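PDB 3OQQ: putative lipoprotein from Bacteroides ovatus, which is of unknown function but is probably an extracellular, surface-anchored lipoprotein that binds calcium ions. Local coordinates for residues L36-V41 against L121-T126; L49-P54 against A99-A104; V158-S163 against A322-I327. All blocks are in the same frame, centred on the assembly; numbering follows the deposited sequence.

Contact 1: residues L36-V41 against L121-T126; sequences LLVGDV and LFYHNT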
ATOM      1  N   LEU A  36     -11.422   5.769   3.917  1.00 21.85           N
ATOM      2  CA  LEU A  36     -10.936   7.086   4.345  1.00 22.69           C
ATOM      3  C   LEU A  36      -9.766   7.513   3.456  1.00 26.47           C
ATOM      4  O   LEU A  36      -8.823   6.737   3.239  1.00 26.57           O
ATOM      5  CB  LEU A  36     -10.497   7.063   5.813  1.00 23.58           C
ATOM      6  CG  LEU A  36     -10.309   8.412   6.486  1.00 30.56           C
ATOM      7  CD1 LEU A  36     -10.899   8.398   7.849  1.00 31.83           C
ATOM      8  CD2 LEU A  36      -8.823   8.769   6.589  1.00 33.60           C
ATOM      9  N   LEU A  37      -9.853   8.727   2.922  1.00 20.80           N
ATOM     10  CA  LEU A  37      -8.821   9.325   2.064  1.00 18.57           C
ATOM     11  C   LEU A  37      -7.982  10.323   2.862  1.00 23.85           C
ATOM     12  O   LEU A  37      -6.764  10.341   2.741  1.00 23.46           O
ATOM     13  CB  LEU A  37      -9.484  10.031   0.889  1.00 17.58           C
ATOM     14  CG  LEU A  37     -10.318   9.163  -0.039  1.00 20.56           C
ATOM     15  CD1 LEU A  37     -11.148  10.031  -0.929  1.00 19.96           C
ATOM     16  CD2 LEU A  37      -9.425   8.219  -0.867  1.00 21.86           C
ATOM     17  N   VAL A  38      -8.649  11.157   3.674  1.00 22.39           N
ATOM     18  CA  VAL A  38      -7.992  12.174   4.501  1.00 24.26           C
ATOM     19  C   VAL A  38      -8.828  12.308   5.793  1.00 28.27           C
ATOM     20  O   VAL A  38     -10.058  12.343   5.742  1.00 26.96           O
ATOM     21  CB  VAL A  38      -7.727  13.517   3.735  1.00 29.39           C
ATOM     22  CG1 VAL A  38      -9.008  14.228   3.344  1.00 30.18           C
ATOM     23  CG2 VAL A  38      -6.801  14.448   4.514  1.00 30.11           C
ATOM     24  N   GLY A  39      -8.141  12.244   6.930  1.00 26.15           N
ATOM     25  CA  GLY A  39      -8.753  12.309   8.251  1.00 26.36           C
ATOM     26  C   GLY A  39      -8.364  13.539   9.037  1.00 30.99           C
ATOM     27  O   GLY A  39      -7.330  14.157   8.749  1.00 30.25           O
ATOM     28  N   ASP A  40      -9.216  13.895  10.039  1.00 27.84           N
ATOM     29  CA  ASP A  40      -9.068  15.010  10.987  1.00 28.53           C
ATOM     30  C   ASP A  40      -8.630  16.327  10.297  1.00 29.44           C
ATOM     31  O   ASP A  40      -7.660  16.966  10.707  1.00 27.31           O
ATOM     32  CB  ASP A  40      -8.098  14.609  12.133  1.00 31.38           C
ATOM     33  CG  ASP A  40      -8.689  13.557  13.065  1.00 41.32           C
ATOM     34  OD1 ASP A  40      -9.899  13.649  13.376  1.00 43.97           O
ATOM     35  OD2 ASP A  40      -7.938  12.662  13.503  1.00 44.44           O
ATOM     36  N   VAL A  41      -9.394  16.725   9.265  1.00 25.11           N
ATOM     37  CA  VAL A  41      -9.176  17.907   8.426  1.00 25.12           C
ATOM     38  C   VAL A  41      -9.893  19.114   8.985  1.00 31.27           C
ATOM     39  O   VAL A  41     -11.100  19.061   9.198  1.00 30.55           O
ATOM     40  CB  VAL A  41      -9.685  17.615   6.986  1.00 26.65           C
ATOM     41  CG1 VAL A  41      -9.407  18.773   6.035  1.00 25.79           C
ATOM     42  CG2 VAL A  41      -9.092  16.320   6.457  1.00 24.95           C
ATOM     43  N   LEU A 121      -3.959  16.511  10.794  1.00 30.04           N
ATOM     44  CA  LEU A 121      -4.473  16.043   9.513  1.00 29.03           C
ATOM     45  C   LEU A 121      -3.645  14.814   9.090  1.00 31.40           C
ATOM     46  O   LEU A 121      -2.430  14.786   9.300  1.00 29.32           O
ATOM     47  CB  LEU A 121      -4.407  17.182   8.461  1.00 29.33           C
ATOM     48  CG  LEU A 121      -4.886  16.861   7.029  1.00 33.29           C
ATOM     49  CD1 LEU A 121      -5.601  18.032   6.415  1.00 34.09           C
ATOM     50  CD2 LEU A 121      -3.732  16.481   6.145  1.00 34.83           C
ATOM     51  N   PHE A 122      -4.305  13.795   8.529  1.00 27.57           N
ATOM     52  CA  PHE A 122      -3.579  12.622   8.051  1.00 26.17           C
ATOM     53  C   PHE A 122      -4.150  12.164   6.735  1.00 30.60           C
ATOM     54  O   PHE A 122      -5.368  12.208   6.540  1.00 31.17           O
ATOM     55  CB  PHE A 122      -3.522  11.472   9.083  1.00 26.25           C
ATOM     56  CG  PHE A 122      -4.818  10.800   9.491  1.00 26.13           C
ATOM     57  CD1 PHE A 122      -5.582  11.303  10.538  1.00 29.79           C
ATOM     58  CD2 PHE A 122      -5.234   9.623   8.875  1.00 25.56           C
ATOM     59  CE1 PHE A 122      -6.771  10.666  10.937  1.00 30.34           C
ATOM     60  CE2 PHE A 122      -6.410   8.977   9.273  1.00 28.09           C
ATOM     61  CZ  PHE A 122      -7.173   9.500  10.304  1.00 27.69           C
ATOM     62  N   TYR A 123      -3.259  11.816   5.799  1.00 26.00           N
ATOM     63  CA  TYR A 123      -3.610  11.267   4.499  1.00 25.62           C
ATOM     64  C   TYR A 123      -3.640   9.751   4.630  1.00 27.17           C
ATOM     65  O   TYR A 123      -2.899   9.200   5.449  1.00 26.56           O
ATOM     66  CB  TYR A 123      -2.599  11.705   3.444  1.00 28.27           C
ATOM     67  CG  TYR A 123      -2.699  13.163   3.086  1.00 32.12           C
ATOM     68  CD1 TYR A 123      -3.647  13.614   2.169  1.00 35.61           C
ATOM     69  CD2 TYR A 123      -1.826  14.096   3.637  1.00 32.86           C
ATOM     70  CE1 TYR A 123      -3.744  14.966   1.833  1.00 39.78           C
ATOM     71  CE2 TYR A 123      -1.907  15.449   3.300  1.00 34.40           C
ATOM     72  CZ  TYR A 123      -2.872  15.880   2.403  1.00 44.17           C
ATOM     73  OH  TYR A 123      -2.953  17.211   2.071  1.00 48.56           O
ATOM     74  N   HIS A 124      -4.486   9.075   3.857  1.00 22.17           N
ATOM     75  CA  HIS A 124      -4.577   7.628   3.969  1.00 21.47           C
ATOM     76  C   HIS A 124      -4.683   6.981   2.600  1.00 27.27           C
ATOM     77  O   HIS A 124      -5.523   7.397   1.780  1.00 26.14           O
ATOM     78  CB  HIS A 124      -5.803   7.222   4.852  1.00 22.35           C
ATOM     79  CG  HIS A 124      -6.005   5.737   4.998  1.00 25.19           C
ATOM     80  ND1 HIS A 124      -7.205   5.142   4.681  1.00 27.34           N
ATOM     81  CD2 HIS A 124      -5.151   4.785   5.455  1.00 26.78           C
ATOM     82  CE1 HIS A 124      -7.052   3.851   4.950  1.00 26.54           C
ATOM     83  NE2 HIS A 124      -5.833   3.595   5.430  1.00 26.64           N
ATOM     84  N   ASN A 125      -3.839   5.946   2.357  1.00 23.75           N
ATOM     85  CA  ASN A 125      -3.900   5.153   1.121  1.00 23.21           C
ATOM     86  C   ASN A 125      -3.691   3.666   1.458  1.00 26.53           C
ATOM     87  O   ASN A 125      -2.766   3.308   2.194  1.00 24.61           O
ATOM     88  CB  ASN A 125      -2.893   5.647   0.062  1.00 21.26           C
ATOM     89  CG  ASN A 125      -2.938   4.870  -1.227  1.00 33.88           C
ATOM     90  OD1 ASN A 125      -1.975   4.195  -1.609  1.00 30.72           O
ATOM     91  ND2 ASN A 125      -4.065   4.917  -1.924  1.00 30.05           N
ATOM     92  N   THR A 126      -4.576   2.815   0.948  1.00 23.13           N
ATOM     93  CA  THR A 126      -4.526   1.367   1.198  1.00 21.43           C
ATOM     94  C   THR A 126      -4.863   0.623  -0.105  1.00 24.02           C
ATOM     95  O   THR A 126      -5.502   1.181  -0.994  1.00 23.20           O
ATOM     96  CB  THR A 126      -5.437   0.967   2.398  1.00 24.40           C
ATOM     97  OG1 THR A 126      -5.286  -0.426   2.674  1.00 21.41           O
ATOM     98  CG2 THR A 126      -6.921   1.315   2.192  1.00 20.63           C
TER
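One face of the Phe-122 ring covers Gly-39 CA, on its cross-strand partner, in a CH-pi contact: Gly-39 CA is 3.9 Å from the centroid of the Phe-122 ring, 17° off the ring normal and displaced toward the rim. Phe-122 gets there because its CG sits between the backbone N and the carbonyl carbon (chi1 65°), which folds the ring back over the neighbouring strand. A CB on Gly-39 would run into the ring, so this glycine is what permits the fit. Leu-36 CD2 packs at 3.6 Å against Phe-122 CE2, while Asp-40 OD2 lies 3.5 Å from Phe-122 CE1, at the ring's edge and close to its plane. Without the ring, as with an alanine here, Gly-39 CA would probably lose its aromatic cover and Leu-36 CD2 its neighbour. Beneath the ring the strands pair antiparallel: Gly-39 N gives Phe-122 O a nearly straight bond of 2.8 Å, and Phe-122 N returns one to Gly-39 O. On the other face of the sheet, Val-38 CG2 touches both Leu-121 CG and Tyr-123 CD1. Further along, His-124 takes two successive carbonyls: its backbone N reaches Leu-37 O, and its ring ND1 reaches Leu-36 O at 2.7 Å, nearly in the ring plane. Leu-37 and Val-38 form a classic beta bulge opposite Val-25. With ND1 donating to Leu-36 O and NE2 bonded to Asp-155 OD2, the buried imidazole is held at both nitrogens, and the carboxylate would probably help to stabilise a protonated ring.

Contact 2: residues L49-P54 against A99-A104; sequences LTLNVP and ASVTLA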
ATOM      1  N   LEU A  49      -8.174  20.370  -1.423  1.00 35.30           N
ATOM      2  CA  LEU A  49      -7.216  19.286  -1.197  1.00 33.97           C
ATOM      3  C   LEU A  49      -7.061  18.404  -2.394  1.00 37.55           C
ATOM      4  O   LEU A  49      -8.041  18.079  -3.065  1.00 38.09           O
ATOM      5  CB  LEU A  49      -7.658  18.391  -0.026  1.00 32.85           C
ATOM      6  CG  LEU A  49      -7.675  18.961   1.388  1.00 36.96           C
ATOM      7  CD1 LEU A  49      -8.329  17.978   2.323  1.00 35.64           C
ATOM      8  CD2 LEU A  49      -6.276  19.246   1.882  1.00 39.80           C
ATOM      9  N   THR A  50      -5.839  17.973  -2.635  1.00 33.28           N
ATOM     10  CA  THR A  50      -5.542  16.995  -3.667  1.00 33.25           C
ATOM     11  C   THR A  50      -5.616  15.633  -2.974  1.00 36.62           C
ATOM     12  O   THR A  50      -5.088  15.459  -1.866  1.00 34.88           O
ATOM     13  CB  THR A  50      -4.190  17.299  -4.336  1.00 42.25           C
ATOM     14  OG1 THR A  50      -4.314  18.541  -5.031  1.00 42.71           O
ATOM     15  CG2 THR A  50      -3.763  16.210  -5.316  1.00 39.42           C
ATOM     16  N   LEU A  51      -6.333  14.696  -3.589  1.00 33.67           N
ATOM     17  CA  LEU A  51      -6.512  13.375  -3.011  1.00 31.87           C
ATOM     18  C   LEU A  51      -6.174  12.281  -4.027  1.00 34.29           C
ATOM     19  O   LEU A  51      -6.311  12.473  -5.237  1.00 34.24           O
ATOM     20  CB  LEU A  51      -7.967  13.201  -2.508  1.00 31.86           C
ATOM     21  CG  LEU A  51      -8.566  14.245  -1.534  1.00 36.88           C
ATOM     22  CD1 LEU A  51     -10.047  13.991  -1.332  1.00 37.60           C
ATOM     23  CD2 LEU A  51      -7.889  14.219  -0.179  1.00 37.68           C
ATOM     24  N   ASN A  52      -5.710  11.146  -3.528  1.00 29.76           N
ATOM     25  CA  ASN A  52      -5.431   9.971  -4.355  1.00 28.99           C
ATOM     26  C   ASN A  52      -6.674   9.088  -4.188  1.00 33.57           C
ATOM     27  O   ASN A  52      -6.885   8.503  -3.117  1.00 35.38           O
ATOM     28  CB  ASN A  52      -4.110   9.305  -3.919  1.00 25.19           C
ATOM     29  CG  ASN A  52      -3.840   7.923  -4.482  1.00 42.15           C
ATOM     30  OD1 ASN A  52      -4.689   7.294  -5.107  1.00 38.48           O
ATOM     31  ND2 ASN A  52      -2.645   7.402  -4.250  1.00 31.23           N
ATOM     32  N   VAL A  53      -7.531   9.058  -5.206  1.00 27.88           N
ATOM     33  CA  VAL A  53      -8.821   8.377  -5.126  1.00 27.53           C
ATOM     34  C   VAL A  53      -8.942   7.191  -6.108  1.00 31.97           C
ATOM     35  O   VAL A  53      -8.248   7.223  -7.121  1.00 32.38           O
ATOM     36  CB  VAL A  53      -9.987   9.402  -5.383  1.00 31.80           C
ATOM     37  CG1 VAL A  53      -9.959  10.540  -4.381  1.00 31.69           C
ATOM     38  CG2 VAL A  53      -9.989   9.954  -6.819  1.00 32.14           C
ATOM     39  N   PRO A  54      -9.914   6.239  -5.926  1.00 27.90           N
ATOM     40  CA  PRO A  54     -10.132   5.194  -6.953  1.00 27.13           C
ATOM     41  C   PRO A  54     -10.407   5.820  -8.329  1.00 33.60           C
ATOM     42  O   PRO A  54     -11.036   6.877  -8.397  1.00 31.44           O
ATOM     43  CB  PRO A  54     -11.354   4.428  -6.419  1.00 28.19           C
ATOM     44  CG  PRO A  54     -11.324   4.657  -4.938  1.00 31.65           C
ATOM     45  CD  PRO A  54     -10.854   6.067  -4.793  1.00 28.29           C
ATOM     46  N   ALA A  99      -7.203  13.700  -7.816  1.00 35.67           N
ATOM     47  CA  ALA A  99      -8.397  14.531  -7.931  1.00 35.81           C
ATOM     48  C   ALA A  99      -8.349  15.612  -6.879  1.00 39.23           C
ATOM     49  O   ALA A  99      -7.534  15.551  -5.947  1.00 39.19           O
ATOM     50  CB  ALA A  99      -9.657  13.687  -7.801  1.00 35.99           C
ATOM     51  N   SER A 100      -9.183  16.628  -7.062  1.00 35.03           N
ATOM     52  CA  SER A 100      -9.261  17.773  -6.176  1.00 34.89           C
ATOM     53  C   SER A 100     -10.672  17.931  -5.663  1.00 38.65           C
ATOM     54  O   SER A 100     -11.641  17.628  -6.384  1.00 38.38           O
ATOM     55  CB  SER A 100      -8.821  19.036  -6.906  1.00 37.84           C
ATOM     56  OG  SER A 100      -8.820  20.146  -6.032  1.00 45.69           O
ATOM     57  N   VAL A 101     -10.783  18.399  -4.407  1.00 33.36           N
ATOM     58  CA  VAL A 101     -12.063  18.628  -3.744  1.00 32.00           C
ATOM     59  C   VAL A 101     -11.965  19.940  -2.991  1.00 36.72           C
ATOM     60  O   VAL A 101     -10.899  20.268  -2.478  1.00 38.09           O
ATOM     61  CB  VAL A 101     -12.459  17.428  -2.826  1.00 33.23           C
ATOM     62  CG1 VAL A 101     -11.594  17.346  -1.566  1.00 32.57           C
ATOM     63  CG2 VAL A 101     -13.934  17.452  -2.468  1.00 32.11           C
ATOM     64  N   THR A 102     -13.054  20.698  -2.959  1.00 32.85           N
ATOM     65  CA  THR A 102     -13.124  21.935  -2.193  1.00 32.81           C
ATOM     66  C   THR A 102     -14.154  21.687  -1.113  1.00 33.45           C
ATOM     67  O   THR A 102     -15.335  21.539  -1.394  1.00 30.47           O
ATOM     68  CB  THR A 102     -13.392  23.145  -3.081  1.00 42.84           C
ATOM     69  OG1 THR A 102     -12.266  23.282  -3.948  1.00 44.23           O
ATOM     70  CG2 THR A 102     -13.558  24.436  -2.271  1.00 42.51           C
ATOM     71  N   LEU A 103     -13.675  21.539   0.116  1.00 30.08           N
ATOM     72  CA  LEU A 103     -14.544  21.281   1.251  1.00 29.03           C
ATOM     73  C   LEU A 103     -15.115  22.595   1.792  1.00 34.06           C
ATOM     74  O   LEU A 103     -14.473  23.648   1.721  1.00 33.34           O
ATOM     75  CB  LEU A 103     -13.767  20.541   2.353  1.00 27.53           C
ATOM     76  CG  LEU A 103     -13.132  19.188   1.992  1.00 29.24           C
ATOM     77  CD1 LEU A 103     -12.288  18.692   3.144  1.00 28.19           C
ATOM     78  CD2 LEU A 103     -14.194  18.136   1.593  1.00 25.87           C
ATOM     79  N   ALA A 104     -16.317  22.511   2.350  1.00 31.34           N
ATOM     80  CA  ALA A 104     -17.012  23.619   3.002  1.00 32.33           C
ATOM     81  C   ALA A 104     -17.851  23.036   4.107  1.00 33.85           C
ATOM     82  O   ALA A 104     -18.415  21.940   3.957  1.00 32.13           O
ATOM     83  CB  ALA A 104     -17.873  24.398   2.006  1.00 33.99           C
TER
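Leu-51 and Val-101 meet across an antiparallel strand pair, their side chains slanting over one another on the buried face of the sheet: Leu-51 CD1 is 3.7 Å from Val-101 CG1. The pair is strand 46-54 with strand 96-104, and the face that carries Leu-51 and Val-101 packs on strand 36-41; the short segments run at 133°, well away from straight antiparallel. Val-101 CG1 occupies the position between its backbone N and carbonyl carbon (chi1 72°), and from there it leans back toward strand 49-54. Leu-51 holds CG anti to its carbonyl carbon, which carries CD1 across to that methyl. On the same face Leu-49 and Leu-103 approach obliquely through their ends, Leu-49 CD1 lying 4.1 Å from Leu-103 CD1. Toward the other end, Val-53 CG2 touches the methyl of Ala-99, a small residue that is nonetheless buried by its neighbours. Strand 36-41 covers the row, Val-38 touching Leu-49 and Leu-51; alongside, Leu-78 of the neighbouring strand 71-80 touches Val-53, Ala-99 and Val-101. Thr-50 and Ser-100 form the non-hydrogen-bonded pair and direct their side chains to the opposite, more exposed face, where both also touch Val-81. The backbones are joined by two reciprocal pairs of hydrogen bonds, one between Leu-49 and Val-101 and one between Leu-51 and Ala-99. CA-H...O contacts fill the interval, with Ser-100 CA 3.4 Å from Leu-49 O. Among the four bonds the Leu-51 link is the straightest: its N lies 2.8 Å from Ala-99 O, with an N-H...O angle of 171°.

Contact 3: residues V158-S163 against A322-I327; sequences VTECHS and AFRELI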
ATOM      1  N   VAL A 158       0.018   9.149   6.444  1.00 25.36           N
ATOM      2  CA  VAL A 158       0.988  10.222   6.602  1.00 25.73           C
ATOM      3  C   VAL A 158       0.288  11.288   7.444  1.00 31.09           C
ATOM      4  O   VAL A 158      -0.695  11.877   7.005  1.00 30.69           O
ATOM      5  CB  VAL A 158       1.526  10.750   5.250  1.00 29.16           C
ATOM      6  CG1 VAL A 158       2.310  12.053   5.437  1.00 29.75           C
ATOM      7  CG2 VAL A 158       2.400   9.700   4.581  1.00 28.57           C
ATOM      8  N   THR A 159       0.766  11.488   8.667  1.00 26.98           N
ATOM      9  CA  THR A 159       0.205  12.440   9.622  1.00 26.28           C
ATOM     10  C   THR A 159       1.062  13.692   9.653  1.00 33.08           C
ATOM     11  O   THR A 159       2.296  13.599   9.695  1.00 31.33           O
ATOM     12  CB  THR A 159       0.171  11.774  10.996  1.00 27.95           C
ATOM     13  OG1 THR A 159      -0.501  10.523  10.886  1.00 24.90           O
ATOM     14  CG2 THR A 159      -0.456  12.653  12.084  1.00 24.27           C
ATOM     15  N   GLU A 160       0.412  14.860   9.632  1.00 31.64           N
ATOM     16  CA  GLU A 160       1.107  16.128   9.731  1.00 32.59           C
ATOM     17  C   GLU A 160       1.061  16.562  11.194  1.00 38.56           C
ATOM     18  O   GLU A 160       0.059  17.133  11.633  1.00 40.10           O
ATOM     19  CB  GLU A 160       0.504  17.155   8.768  1.00 33.78           C
ATOM     20  CG  GLU A 160       0.713  16.754   7.317  1.00 32.16           C
ATOM     21  CD  GLU A 160       0.160  17.699   6.274  1.00 39.39           C
ATOM     22  OE1 GLU A 160      -0.244  18.825   6.628  1.00 34.16           O
ATOM     23  OE2 GLU A 160       0.187  17.336   5.081  1.00 35.06           O
ATOM     24  N   CYS A 161       2.099  16.192  11.975  1.00 36.08           N
ATOM     25  CA  CYS A 161       2.207  16.526  13.408  1.00 38.11           C
ATOM     26  C   CYS A 161       2.609  18.003  13.547  1.00 44.85           C
ATOM     27  O   CYS A 161       3.745  18.341  13.913  1.00 44.18           O
ATOM     28  CB  CYS A 161       3.176  15.601  14.139  1.00 38.77           C
ATOM     29  SG  CYS A 161       2.738  13.847  14.068  1.00 42.05           S
ATOM     30  N   HIS A 162       1.663  18.876  13.180  1.00 42.60           N
ATOM     31  CA  HIS A 162       1.798  20.323  13.176  1.00 43.48           C
ATOM     32  C   HIS A 162       0.939  20.895  14.293  1.00 50.44           C
ATOM     33  O   HIS A 162      -0.129  20.346  14.579  1.00 50.84           O
ATOM     34  CB  HIS A 162       1.358  20.890  11.805  1.00 43.45           C
ATOM     35  CG  HIS A 162       2.095  20.339  10.612  1.00 45.18           C
ATOM     36  ND1 HIS A 162       1.709  20.666   9.320  1.00 46.15           N
ATOM     37  CD2 HIS A 162       3.184  19.529  10.547  1.00 45.44           C
ATOM     38  CE1 HIS A 162       2.551  20.032   8.519  1.00 44.39           C
ATOM     39  NE2 HIS A 162       3.448  19.325   9.210  1.00 44.36           N
ATOM     40  N   SER A 163       1.376  22.001  14.915  1.00 47.44           N
ATOM     41  CA  SER A 163       0.605  22.625  15.999  1.00 48.04           C
ATOM     42  C   SER A 163      -0.757  23.194  15.510  1.00 49.54           C
ATOM     43  O   SER A 163      -1.700  23.300  16.298  1.00 49.11           O
ATOM     44  CB  SER A 163       1.422  23.731  16.657  1.00 53.64           C
ATOM     45  OG  SER A 163       0.822  24.136  17.877  1.00 67.50           O
ATOM     46  N   ALA A 322       7.977  15.320   0.319  1.00 29.18           N
ATOM     47  CA  ALA A 322       8.442  13.920   0.266  1.00 28.27           C
ATOM     48  C   ALA A 322       7.492  12.975   1.034  1.00 31.40           C
ATOM     49  O   ALA A 322       7.176  11.903   0.528  1.00 30.91           O
ATOM     50  CB  ALA A 322       9.838  13.817   0.837  1.00 28.97           C
ATOM     51  N   PHE A 323       7.028  13.378   2.245  1.00 27.38           N
ATOM     52  CA  PHE A 323       6.056  12.582   3.012  1.00 26.61           C
ATOM     53  C   PHE A 323       4.707  12.570   2.304  1.00 30.59           C
ATOM     54  O   PHE A 323       4.088  11.519   2.207  1.00 30.63           O
ATOM     55  CB  PHE A 323       5.882  13.111   4.447  1.00 27.21           C
ATOM     56  CG  PHE A 323       6.943  12.628   5.398  1.00 26.89           C
ATOM     57  CD1 PHE A 323       6.788  11.428   6.087  1.00 27.93           C
ATOM     58  CD2 PHE A 323       8.096  13.381   5.624  1.00 27.96           C
ATOM     59  CE1 PHE A 323       7.772  10.980   6.969  1.00 28.46           C
ATOM     60  CE2 PHE A 323       9.081  12.930   6.510  1.00 28.99           C
ATOM     61  CZ  PHE A 323       8.921  11.719   7.155  1.00 26.49           C
ATOM     62  N   ARG A 324       4.274  13.728   1.787  1.00 28.41           N
ATOM     63  CA  ARG A 324       2.963  13.869   1.129  1.00 28.10           C
ATOM     64  C   ARG A 324       2.857  13.087  -0.178  1.00 31.42           C
ATOM     65  O   ARG A 324       1.851  12.407  -0.396  1.00 31.92           O
ATOM     66  CB  ARG A 324       2.640  15.334   0.863  1.00 27.81           C
ATOM     67  CG  ARG A 324       2.034  16.062   2.048  1.00 40.22           C
ATOM     68  CD  ARG A 324       1.709  17.490   1.650  1.00 48.19           C
ATOM     69  NE  ARG A 324       1.308  18.292   2.800  1.00 51.80           N
ATOM     70  CZ  ARG A 324       1.259  19.618   2.810  1.00 65.29           C
ATOM     71  NH1 ARG A 324       1.590  20.310   1.727  1.00 55.24           N
ATOM     72  NH2 ARG A 324       0.882  20.264   3.905  1.00 52.56           N
ATOM     73  N   GLU A 325       3.894  13.174  -1.028  1.00 27.24           N
ATOM     74  CA  GLU A 325       3.972  12.516  -2.330  1.00 26.49           C
ATOM     75  C   GLU A 325       3.964  10.994  -2.217  1.00 28.93           C
ATOM     76  O   GLU A 325       3.647  10.337  -3.206  1.00 29.41           O
ATOM     77  CB  GLU A 325       5.218  12.990  -3.103  1.00 28.75           C
ATOM     78  CG  GLU A 325       4.997  14.314  -3.810  1.00 42.12           C
ATOM     79  CD  GLU A 325       4.138  14.199  -5.051  1.00 60.63           C
ATOM     80  OE1 GLU A 325       4.682  13.848  -6.125  1.00 52.44           O
ATOM     81  OE2 GLU A 325       2.910  14.411  -4.936  1.00 62.09           O
ATOM     82  N   LEU A 326       4.273  10.415  -1.040  1.00 24.19           N
ATOM     83  CA  LEU A 326       4.184   8.951  -0.905  1.00 24.17           C
ATOM     84  C   LEU A 326       2.721   8.494  -0.958  1.00 32.21           C
ATOM     85  O   LEU A 326       2.445   7.374  -1.396  1.00 32.55           O
ATOM     86  CB  LEU A 326       4.867   8.423   0.381  1.00 23.66           C
ATOM     87  CG  LEU A 326       6.375   8.626   0.429  1.00 27.97           C
ATOM     88  CD1 LEU A 326       6.908   8.345   1.802  1.00 27.11           C
ATOM     89  CD2 LEU A 326       7.079   7.762  -0.604  1.00 30.61           C
ATOM     90  N   ILE A 327       1.782   9.345  -0.507  1.00 30.77           N
ATOM     91  CA  ILE A 327       0.352   9.012  -0.572  1.00 30.84           C
ATOM     92  C   ILE A 327      -0.234   9.524  -1.888  1.00 36.59           C
ATOM     93  O   ILE A 327      -1.012   8.809  -2.538  1.00 35.74           O
ATOM     94  CB  ILE A 327      -0.435   9.570   0.641  1.00 34.13           C
ATOM     95  CG1 ILE A 327       0.000   8.896   1.963  1.00 33.93           C
ATOM     96  CG2 ILE A 327      -1.992   9.524   0.406  1.00 34.88           C
ATOM     97  CD1 ILE A 327      -0.977   7.978   2.578  1.00 42.54           C
TER
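Glu-160 and Arg-324 join in a salt bridge between a strand and a helix: Arg-324 NE is 2.7 Å from Glu-160 OE2, a bond with an angle of 161° at the hydrogen. The oxygen lies at the guanidinium edge, near its plane, yet NE meets OE2 from above the carboxylate plane, the two flat groups being turned 32° apart. Arg-324 NH2 adds weak bonds to both oxygens, one of them 3.3 Å to Glu-160 OE1, so OE2 takes most of the grip. Both side chains reach across by staying long: Glu-160 is extended beyond CG, and Arg-324 is extended from CG to NE, with the two crossing at about a right angle.

Beside this polar link, Val-158 points at the helix. Its CG2 packs 3.6 Å from Ile-327 CG1, the two side chains sliding past each other in opposite directions, and lies 3.4 Å from the backbone Phe-323 O. Its other methyl, CG1, rests 3.9 Å from Phe-323 CB. With CG1 anti to the backbone N, the two methyls of Val-158 straddle the Phe-323 carbonyl.

Farther out, His-162 lays one face of its ring over Glu-160 CB, and its NE2 bonds to Glu-174 OE2. Leu-320 and Tyr-123 also touch the Glu-160 side chain, and Leu-176 backs Val-158 from the next strand. Helix 314-328 thus runs at 151° to strand 158-161, with the segment axes 8.8 Å apart and Phe-323, Arg-324 and Ile-327 of one helix turn facing the strand: the alpha-on-beta packing of a helix covering one face of an antiparallel sheet.

Contact 1 is the middle member of the three, its centre about 11 Å from that of contact 2 and about 10 Å from that of contact 3. Along the chain contact 2 is nested inside the loop closed by contact 1, whereas contact 3 opens only after both. Val-38 CG1 packs 3.7 Å from Leu-51 CD2, tying contact 1 to contact 2; Tyr-123 N lies 2.8 Å from Val-158 O, a hydrogen bond to contact 3. Asn-52 ND2 is 2.8 Å from Ile-327 O, a hydrogen bond that joins contact 2 to the helix. Bound calcium is about 12 Å from the Leu-121 side chain and about 13 Å from that of Glu-160.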